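Local coordinates for maltose/maltodextrin-binding protein (Thermus thermophilus, PDB 2GH9) that binds maltotriose in a pocket between its two lobes and probably serves as the extracellular receptor of a maltodextrin uptake system, at residues A[137-142]-A[206-211]; A[198-203]-A[353-358]; A[249-254]-A[326-331]. All coordinates share one frame; numbering follows the deposited sequence.

In the fold
Followed from the N terminus, the first contact opens at 137-142, at the end of helix 131-141. Before that contact closes, helix 189-204 opens contact 2 at 198-203; contact 1 then closes at 206-211, in the loop directly after the same helix, so the two cross. Contact 3 begins at 249-254, at the end of strand 247-250, and closes at 326-331, wholly within the span that contact 2 completes at 353-358. Contacts 1 and 2 touch through R203 and the 206-211 loop, tying helices 131-141, 189-204 and 341-357 together on one flank, while contact 3, closer to the centre of the chain, sets the end of strand 247-250 against the loop that leads into strand 333-334 of the larger sheet.

Contact 1 (A[137-142]-A[206-211]); sequences LAQKLT and YNLVPE
The hydroxyl of T142 is gripped from several sides as it faces L208: OG1 donates to the A138 carbonyl one turn back, with OG1 and A138 O 2.5 Å apart, receives the backbone N-H of G148, and accepts a hydrogen from a water. That water also donates to L208 O, 2.9 Å from its oxygen, and so ties the end of helix 131-141 to the loop 206-211. Next to this bridge, L208 lays its CD2 methyl against the helix, 3.7 Å from A138 CB and 3.9 Å from Q139 CG, the leucine and glutamine chains crossing at about a right angle.

Q139 supplies the direct polar link. Its CG stands beside the backbone N (chi1 -77°) and the chain runs extended from there, carrying the amide across to Y206. NE2 lies 3.1 Å from Y206 O, and the bond is almost straight, with an N-H...O angle of 176° and the acceptor in the plane of the amide. From the carbonyl's side the donor arrives well off the C=O direction, tilted moderately from its plane. With the amide and CG gone, as in an alanine here, Y206 O is likely to lose this donor and L208 CD2 its methylene neighbour.

Y206 turns its ring away from Q139 and meets W131 edge-to-face, touching the other end of the same helix. Behind A138 lie M229 and F149, from two strands of the neighbouring sheet. The arrangement is that of a turn following a helix C-terminus: N207, with positive phi, ends the helical run that follows helix 189-204, and the chain then brings L208 against helix 131-141, within the helix-flanked sheet of a periplasmic binding protein lobe.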
loop_
_atom_site.group_PDB
_atom_site.type_symbol
_atom_site.label_atom_id
_atom_site.label_comp_id
_atom_site.label_asym_id
_atom_site.label_seq_id
_atom_site.Cartn_x
_atom_site.Cartn_y
_atom_site.Cartn_z
ATOM N N LEU A 137 -7.093 25.629 5.421
ATOM C CA LEU A 137 -5.736 25.676 4.884
ATOM C C LEU A 137 -5.649 25.213 3.425
ATOM O O LEU A 137 -5.038 25.894 2.598
ATOM C CB LEU A 137 -4.819 24.817 5.745
ATOM C CG LEU A 137 -3.322 24.766 5.462
ATOM C CD1 LEU A 137 -2.708 26.163 5.560
ATOM C CD2 LEU A 137 -2.634 23.787 6.436
ATOM N N ALA A 138 -6.240 24.057 3.115
ATOM C CA ALA A 138 -6.147 23.475 1.783
ATOM C C ALA A 138 -6.775 24.397 0.736
ATOM O O ALA A 138 -6.247 24.553 -0.357
ATOM C CB ALA A 138 -6.816 22.081 1.744
ATOM N N GLN A 139 -7.920 24.986 1.078
ATOM C CA GLN A 139 -8.605 25.909 0.169
ATOM C C GLN A 139 -7.789 27.192 -0.021
ATOM O O GLN A 139 -7.689 27.700 -1.148
ATOM C CB GLN A 139 -10.019 26.232 0.672
ATOM C CG GLN A 139 -11.040 25.096 0.399
ATOM C CD GLN A 139 -12.353 25.289 1.126
ATOM O OE1 GLN A 139 -12.420 25.997 2.128
ATOM N NE2 GLN A 139 -13.393 24.636 0.647
ATOM N N LYS A 140 -7.215 27.685 1.077
ATOM C CA LYS A 140 -6.364 28.877 1.072
ATOM C C LYS A 140 -5.151 28.731 0.160
ATOM O O LYS A 140 -4.799 29.662 -0.577
ATOM C CB LYS A 140 -5.869 29.193 2.488
ATOM C CG LYS A 140 -4.953 30.426 2.555
ATOM C CD LYS A 140 -4.396 30.663 3.941
ATOM C CE LYS A 140 -3.250 31.692 3.916
ATOM N NZ LYS A 140 -1.970 31.191 3.233
ATOM N N LEU A 141 -4.499 27.574 0.241
ATOM C CA LEU A 141 -3.245 27.354 -0.460
ATOM C C LEU A 141 -3.474 26.952 -1.898
ATOM O O LEU A 141 -2.513 26.853 -2.657
ATOM C CB LEU A 141 -2.389 26.306 0.266
ATOM C CG LEU A 141 -1.976 26.677 1.687
ATOM C CD1 LEU A 141 -1.407 25.474 2.425
ATOM C CD2 LEU A 141 -0.981 27.844 1.681
ATOM N N THR A 142 -4.733 26.724 -2.275
ATOM C CA THR A 142 -5.096 26.435 -3.656
ATOM C C THR A 142 -5.380 27.747 -4.391
ATOM O O THR A 142 -6.186 28.556 -3.934
ATOM C CB THR A 142 -6.338 25.513 -3.724
ATOM O OG1 THR A 142 -6.141 24.381 -2.863
ATOM C CG2 THR A 142 -6.592 25.050 -5.156
ATOM N N TYR A 206 -16.006 21.113 -1.719
ATOM C CA TYR A 206 -14.825 21.712 -1.130
ATOM C C TYR A 206 -13.836 22.176 -2.187
ATOM O O TYR A 206 -12.951 22.962 -1.881
ATOM C CB TYR A 206 -14.145 20.745 -0.129
ATOM C CG TYR A 206 -15.082 20.134 0.904
ATOM C CD1 TYR A 206 -15.763 20.935 1.832
ATOM C CD2 TYR A 206 -15.275 18.761 0.965
ATOM C CE1 TYR A 206 -16.605 20.372 2.796
ATOM C CE2 TYR A 206 -16.128 18.192 1.905
ATOM C CZ TYR A 206 -16.787 18.999 2.817
ATOM O OH TYR A 206 -17.635 18.410 3.711
ATOM N N ASN A 207 -13.996 21.696 -3.425
ATOM C CA ASN A 207 -13.189 22.139 -4.575
ATOM C C ASN A 207 -11.679 21.966 -4.339
ATOM O O ASN A 207 -10.886 22.904 -4.541
ATOM C CB ASN A 207 -13.538 23.590 -4.965
ATOM C CG ASN A 207 -12.951 23.989 -6.321
ATOM O OD1 ASN A 207 -13.006 23.223 -7.296
ATOM N ND2 ASN A 207 -12.374 25.181 -6.381
ATOM N N LEU A 208 -11.291 20.761 -3.900
ATOM C CA LEU A 208 -9.894 20.482 -3.572
ATOM C C LEU A 208 -9.202 19.635 -4.644
ATOM O O LEU A 208 -8.039 19.899 -5.003
ATOM C CB LEU A 208 -9.782 19.811 -2.187
ATOM C CG LEU A 208 -10.088 20.689 -0.967
ATOM C CD1 LEU A 208 -9.837 19.941 0.340
ATOM C CD2 LEU A 208 -9.254 21.953 -0.999
ATOM N N VAL A 209 -9.928 18.646 -5.169
ATOM C CA VAL A 209 -9.371 17.672 -6.091
ATOM C C VAL A 209 -10.152 17.680 -7.403
ATOM O O VAL A 209 -11.187 17.049 -7.507
ATOM C CB VAL A 209 -9.367 16.248 -5.470
ATOM C CG1 VAL A 209 -8.554 15.307 -6.349
ATOM C CG2 VAL A 209 -8.795 16.296 -4.014
ATOM N N PRO A 210 -9.658 18.418 -8.407
ATOM C CA PRO A 210 -10.374 18.473 -9.689
ATOM C C PRO A 210 -10.292 17.199 -10.531
ATOM O O PRO A 210 -9.628 16.221 -10.167
ATOM C CB PRO A 210 -9.705 19.645 -10.422
ATOM C CG PRO A 210 -8.338 19.768 -9.803
ATOM C CD PRO A 210 -8.458 19.279 -8.387
ATOM N N GLU A 211 -10.986 17.235 -11.665
ATOM C CA GLU A 211 -10.926 16.183 -12.661
ATOM C C GLU A 211 -9.473 15.912 -13.104
ATOM O O GLU A 211 -8.600 16.793 -13.081
ATOM C CB GLU A 211 -11.823 16.569 -13.850
ATOM C CG GLU A 211 -11.613 15.750 -15.109
ATOM C CD GLU A 211 -12.029 14.302 -14.971
ATOM O OE1 GLU A 211 -13.096 14.044 -14.375
ATOM O OE2 GLU A 211 -11.304 13.422 -15.510
HETATM O O HOH W 1 -6.022 21.484 -3.664
#

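Contact 2 (A[198-203]-A[353-358]); sequences FIKDLR and SLAIQR
R203 and I356 cross at about a right angle where helices 198-203 and 353-357 meet, their axes 8.9 Å apart at closest and inclined by 40°. R203 CG is anti to the backbone N (chi1 -179°), which sends the chain outward to the neighbouring helix before it bends at chi3. NH1 then reaches I356 O at 2.8 Å. The bond is bent, 136° at the hydrogen, and NH1 approaches from above the carbonyl plane, while the oxygen sits at the edge of the guanidinium, tilted somewhat from its plane. I356 places CG1 between its own N and carbonyl carbon, bringing CG1 to 3.5 Å from R203 NH1 and CD1 close to both terminal nitrogens.

The other branch of I356 serves a different neighbour: its CG2 meets CG2 of I199 at 3.6 Å, the two side chains slanting across each other, with F162 and F163 of helix 156-166 also against I199. K200 instead runs alongside the backbone of the second helix. Its CG lies 3.2 Å from A355 O, and CG and CD also flank A355 CB. The ammonium passes on to S361 OG and P359 O, and the same serine hydroxyl bonds A355 O.

R203 NE bonds V209 O, and NH2 bonds P210 O weakly. The described partners of both cations are thus neutral oxygens, and the C-terminal end of helix 341-357, where I356 O lies, would probably favour the positive charge of R203.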
loop_
_atom_site.group_PDB
_atom_site.type_symbol
_atom_site.label_atom_id
_atom_site.label_comp_id
_atom_site.label_asym_id
_atom_site.label_seq_id
_atom_site.Cartn_x
_atom_site.Cartn_y
_atom_site.Cartn_z
ATOM N N PHE A 198 -18.730 12.055 0.695
ATOM C CA PHE A 198 -17.563 12.826 1.140
ATOM C C PHE A 198 -16.490 12.931 0.042
ATOM O O PHE A 198 -15.914 14.020 -0.187
ATOM C CB PHE A 198 -16.949 12.229 2.412
ATOM C CG PHE A 198 -15.619 12.820 2.747
ATOM C CD1 PHE A 198 -15.535 14.124 3.172
ATOM C CD2 PHE A 198 -14.450 12.092 2.591
ATOM C CE1 PHE A 198 -14.316 14.707 3.437
ATOM C CE2 PHE A 198 -13.222 12.672 2.852
ATOM C CZ PHE A 198 -13.155 13.975 3.289
ATOM N N ILE A 199 -16.214 11.803 -0.630
ATOM C CA ILE A 199 -15.257 11.811 -1.732
ATOM C C ILE A 199 -15.755 12.728 -2.858
ATOM O O ILE A 199 -14.996 13.557 -3.344
ATOM C CB ILE A 199 -14.886 10.399 -2.245
ATOM C CG1 ILE A 199 -14.191 9.592 -1.140
ATOM C CG2 ILE A 199 -13.977 10.509 -3.489
ATOM C CD1 ILE A 199 -14.276 8.069 -1.289
ATOM N N LYS A 200 -17.025 12.623 -3.234
ATOM C CA LYS A 200 -17.607 13.615 -4.173
ATOM C C LYS A 200 -17.399 15.056 -3.723
ATOM O O LYS A 200 -16.978 15.911 -4.511
ATOM C CB LYS A 200 -19.094 13.373 -4.395
ATOM C CG LYS A 200 -19.374 12.268 -5.341
ATOM C CD LYS A 200 -20.890 11.987 -5.480
ATOM C CE LYS A 200 -21.630 13.056 -6.293
ATOM N NZ LYS A 200 -23.091 12.691 -6.365
ATOM N N ASP A 201 -17.665 15.307 -2.441
ATOM C CA ASP A 201 -17.575 16.646 -1.873
ATOM C C ASP A 201 -16.178 17.204 -1.970
ATOM O O ASP A 201 -16.015 18.411 -2.049
ATOM C CB ASP A 201 -18.029 16.676 -0.400
ATOM C CG ASP A 201 -19.520 16.420 -0.221
ATOM O OD1 ASP A 201 -20.282 16.420 -1.214
ATOM O OD2 ASP A 201 -19.940 16.210 0.943
ATOM N N LEU A 202 -15.164 16.333 -1.923
ATOM C CA LEU A 202 -13.768 16.753 -2.073
ATOM C C LEU A 202 -13.566 17.458 -3.426
ATOM O O LEU A 202 -12.672 18.274 -3.582
ATOM C CB LEU A 202 -12.799 15.544 -1.928
ATOM C CG LEU A 202 -12.548 14.992 -0.503
ATOM C CD1 LEU A 202 -11.641 13.756 -0.497
ATOM C CD2 LEU A 202 -11.938 16.055 0.395
ATOM N N ARG A 203 -14.397 17.120 -4.401
ATOM C CA ARG A 203 -14.342 17.791 -5.700
ATOM C C ARG A 203 -15.411 18.875 -5.809
ATOM O O ARG A 203 -15.088 20.010 -6.049
ATOM C CB ARG A 203 -14.504 16.787 -6.829
ATOM C CG ARG A 203 -14.433 17.388 -8.236
ATOM C CD ARG A 203 -14.346 16.273 -9.264
ATOM N NE ARG A 203 -13.011 15.666 -9.254
ATOM C CZ ARG A 203 -12.693 14.492 -9.796
ATOM N NH1 ARG A 203 -13.607 13.756 -10.403
ATOM N NH2 ARG A 203 -11.446 14.049 -9.720
ATOM N N SER A 353 -14.917 6.127 -9.027
ATOM C CA SER A 353 -14.791 6.873 -10.270
ATOM C C SER A 353 -16.165 7.335 -10.812
ATOM O O SER A 353 -16.285 8.452 -11.293
ATOM C CB SER A 353 -14.033 6.041 -11.318
ATOM O OG SER A 353 -12.656 5.988 -10.981
ATOM N N LEU A 354 -17.177 6.476 -10.723
ATOM C CA LEU A 354 -18.556 6.850 -11.109
ATOM C C LEU A 354 -19.122 7.961 -10.222
ATOM O O LEU A 354 -19.784 8.891 -10.704
ATOM C CB LEU A 354 -19.497 5.643 -11.005
ATOM C CG LEU A 354 -19.896 4.864 -12.256
ATOM C CD1 LEU A 354 -18.692 4.379 -13.014
ATOM C CD2 LEU A 354 -20.798 3.703 -11.845
ATOM N N ALA A 355 -18.885 7.842 -8.919
ATOM C CA ALA A 355 -19.359 8.836 -7.963
ATOM C C ALA A 355 -18.797 10.222 -8.287
ATOM O O ALA A 355 -19.552 11.200 -8.352
ATOM C CB ALA A 355 -19.013 8.416 -6.527
ATOM N N ILE A 356 -17.494 10.296 -8.546
ATOM C CA ILE A 356 -16.795 11.577 -8.727
ATOM C C ILE A 356 -16.837 12.123 -10.155
ATOM O O ILE A 356 -16.382 13.224 -10.408
ATOM C CB ILE A 356 -15.305 11.508 -8.226
ATOM C CG1 ILE A 356 -14.425 10.621 -9.128
ATOM C CG2 ILE A 356 -15.278 11.016 -6.790
ATOM C CD1 ILE A 356 -12.944 10.525 -8.715
ATOM N N GLN A 357 -17.388 11.353 -11.080
ATOM C CA GLN A 357 -17.455 11.763 -12.478
ATOM C C GLN A 357 -18.448 12.919 -12.661
ATOM O O GLN A 357 -18.158 13.863 -13.400
ATOM C CB GLN A 357 -17.815 10.557 -13.346
ATOM C CG GLN A 357 -18.509 10.839 -14.669
ATOM C CD GLN A 357 -18.944 9.549 -15.335
ATOM O OE1 GLN A 357 -20.137 9.187 -15.326
ATOM N NE2 GLN A 357 -17.971 8.818 -15.880
ATOM N N ARG A 358 -19.592 12.846 -11.977
ATOM C CA ARG A 358 -20.602 13.905 -12.049
ATOM C C ARG A 358 -21.229 14.213 -10.673
ATOM O O ARG A 358 -21.370 13.313 -9.837
ATOM C CB ARG A 358 -21.691 13.521 -13.057
ATOM C CG ARG A 358 -22.574 12.350 -12.629
ATOM C CD ARG A 358 -23.395 11.797 -13.803
ATOM N NE ARG A 358 -24.472 12.718 -14.184
ATOM C CZ ARG A 358 -25.723 12.684 -13.715
ATOM N NH1 ARG A 358 -26.106 11.761 -12.829
ATOM N NH2 ARG A 358 -26.612 13.587 -14.141
#

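Contact 3 (A[249-254]-A[326-331]); sequences IAPFPV and SKVFPL. Unlike the reference sequence in segment 249-254: V254 (reference Ala).
V328 sets a methyl over one face of the A250-P251 peptide group: CG2 is 4.0 Å from P251 N and 4.1 Å from A250 C, almost directly above the amide plane. The pyrrolidine ring of P251 adds its CB, which L331 CD1 meets at 3.7 Å, while CD stays on the V328 side. F252, the next flat group along the chain, leads its ring away from 326-331; P253 CD rests on one face, 3.5 Å above the plane and offset toward the rim, and F134 packs with the ring edge-to-face. F149 and F162 surround it further, so that F252 packs among aromatic residues while P251 meets 326-331.

V328 points toward the strand end with CG1 anti to its backbone N (chi1 173°), which leaves CG2 beside that N as the methyl that does the touching. The same CG2 reaches I249 CG2 more loosely, at 4.3 Å.

This is a junction of the two-lobed periplasmic binding protein fold. Strand 247-250 is an edge strand of the sheet that holds 116-120, whereas 326-331 leads into strand 333-334 of the other, larger sheet. S114, also against V328, lies in the link from strand 104-113 of the larger sheet to 116-120, and P264, another neighbour, just before strand 265-273, on the way back to it. The V328 side chain is about 13 Å from a bound glucose unit.

With no hydrogen bond between the segments, the fit of V328 and L331 to P251 depends on the turn, closed by a 2.9 Å bond from L331 N to V328 O. I249 continues the apolar surface onto V321 and F325 of helix 320-326.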
loop_
_atom_site.group_PDB
_atom_site.type_symbol
_atom_site.label_atom_id
_atom_site.label_comp_id
_atom_site.label_asym_id
_atom_site.label_seq_id
_atom_site.Cartn_x
_atom_site.Cartn_y
_atom_site.Cartn_z
ATOM N N ILE A 249 4.832 13.798 8.438
ATOM C CA ILE A 249 3.859 12.719 8.366
ATOM C C ILE A 249 2.873 12.893 9.514
ATOM O O ILE A 249 3.276 13.013 10.691
ATOM C CB ILE A 249 4.569 11.351 8.499
ATOM C CG1 ILE A 249 5.511 11.150 7.305
ATOM C CG2 ILE A 249 3.537 10.183 8.616
ATOM C CD1 ILE A 249 6.644 10.183 7.542
ATOM N N ALA A 250 1.581 12.881 9.167
ATOM C CA ALA A 250 0.502 13.024 10.136
ATOM C C ALA A 250 -0.687 12.147 9.709
ATOM O O ALA A 250 -0.809 11.792 8.532
ATOM C CB ALA A 250 0.080 14.483 10.237
ATOM N N PRO A 251 -1.562 11.783 10.672
ATOM C CA PRO A 251 -2.815 11.141 10.295
ATOM C C PRO A 251 -3.651 12.099 9.456
ATOM O O PRO A 251 -3.536 13.300 9.598
ATOM C CB PRO A 251 -3.511 10.818 11.628
ATOM C CG PRO A 251 -2.688 11.440 12.719
ATOM C CD PRO A 251 -1.417 11.983 12.127
ATOM N N PHE A 252 -4.469 11.553 8.569
ATOM C CA PHE A 252 -5.391 12.367 7.825
ATOM C C PHE A 252 -6.531 12.726 8.769
ATOM O O PHE A 252 -6.891 11.921 9.587
ATOM C CB PHE A 252 -5.907 11.643 6.593
ATOM C CG PHE A 252 -6.552 12.568 5.601
ATOM C CD1 PHE A 252 -5.769 13.288 4.693
ATOM C CD2 PHE A 252 -7.899 12.794 5.637
ATOM C CE1 PHE A 252 -6.348 14.168 3.811
ATOM C CE2 PHE A 252 -8.488 13.673 4.744
ATOM C CZ PHE A 252 -7.715 14.364 3.843
ATOM N N PRO A 253 -7.050 13.963 8.699
ATOM C CA PRO A 253 -8.227 14.296 9.501
ATOM C C PRO A 253 -9.456 13.431 9.225
ATOM O O PRO A 253 -9.656 12.938 8.112
ATOM C CB PRO A 253 -8.515 15.766 9.161
ATOM C CG PRO A 253 -7.657 16.128 8.030
ATOM C CD PRO A 253 -6.525 15.138 7.977
ATOM N N VAL A 254 -10.263 13.247 10.262
ATOM C CA VAL A 254 -11.463 12.461 10.157
ATOM C C VAL A 254 -12.459 13.285 9.348
ATOM O O VAL A 254 -12.651 14.477 9.630
ATOM C CB VAL A 254 -12.014 12.089 11.553
ATOM C CG1 VAL A 254 -13.220 11.124 11.451
ATOM C CG2 VAL A 254 -10.920 11.457 12.363
ATOM N N SER A 326 4.601 5.399 13.040
ATOM C CA SER A 326 4.229 4.720 14.290
ATOM C C SER A 326 2.981 5.321 14.943
ATOM O O SER A 326 2.313 4.678 15.752
ATOM C CB SER A 326 5.400 4.722 15.304
ATOM O OG SER A 326 5.386 5.869 16.163
ATOM N N LYS A 327 2.658 6.557 14.592
ATOM C CA LYS A 327 1.483 7.205 15.111
ATOM C C LYS A 327 0.289 7.003 14.175
ATOM O O LYS A 327 -0.842 7.285 14.549
ATOM C CB LYS A 327 1.785 8.690 15.347
ATOM C CG LYS A 327 2.785 8.939 16.531
ATOM C CD LYS A 327 2.101 8.659 17.888
ATOM C CE LYS A 327 3.098 8.318 19.055
ATOM N NZ LYS A 327 3.597 6.902 19.052
ATOM N N VAL A 328 0.554 6.510 12.965
ATOM C CA VAL A 328 -0.482 6.269 11.967
ATOM C C VAL A 328 -0.888 4.798 11.949
ATOM O O VAL A 328 -2.079 4.489 11.898
ATOM C CB VAL A 328 -0.033 6.742 10.545
ATOM C CG1 VAL A 328 -1.056 6.322 9.485
ATOM C CG2 VAL A 328 0.201 8.237 10.514
ATOM N N PHE A 329 0.080 3.878 12.016
ATOM C CA PHE A 329 -0.257 2.450 11.899
ATOM C C PHE A 329 -1.304 1.938 12.875
ATOM O O PHE A 329 -2.146 1.140 12.497
ATOM C CB PHE A 329 0.986 1.543 11.983
ATOM C CG PHE A 329 1.923 1.644 10.788
ATOM C CD1 PHE A 329 1.558 2.294 9.606
ATOM C CD2 PHE A 329 3.175 1.053 10.856
ATOM C CE1 PHE A 329 2.436 2.362 8.538
ATOM C CE2 PHE A 329 4.060 1.128 9.801
ATOM C CZ PHE A 329 3.684 1.768 8.627
ATOM N N PRO A 330 -1.254 2.373 14.141
ATOM C CA PRO A 330 -2.282 1.901 15.081
ATOM C C PRO A 330 -3.714 2.324 14.771
ATOM O O PRO A 330 -4.647 1.734 15.319
ATOM C CB PRO A 330 -1.840 2.507 16.415
ATOM C CG PRO A 330 -0.384 2.738 16.250
ATOM C CD PRO A 330 -0.265 3.223 14.819
ATOM N N LEU A 331 -3.886 3.326 13.914
ATOM C CA LEU A 331 -5.226 3.742 13.482
ATOM C C LEU A 331 -5.843 2.813 12.423
ATOM O O LEU A 331 -7.061 2.805 12.223
ATOM C CB LEU A 331 -5.165 5.154 12.934
ATOM C CG LEU A 331 -4.514 6.216 13.804
ATOM C CD1 LEU A 331 -4.487 7.524 13.040
ATOM C CD2 LEU A 331 -5.192 6.350 15.186
#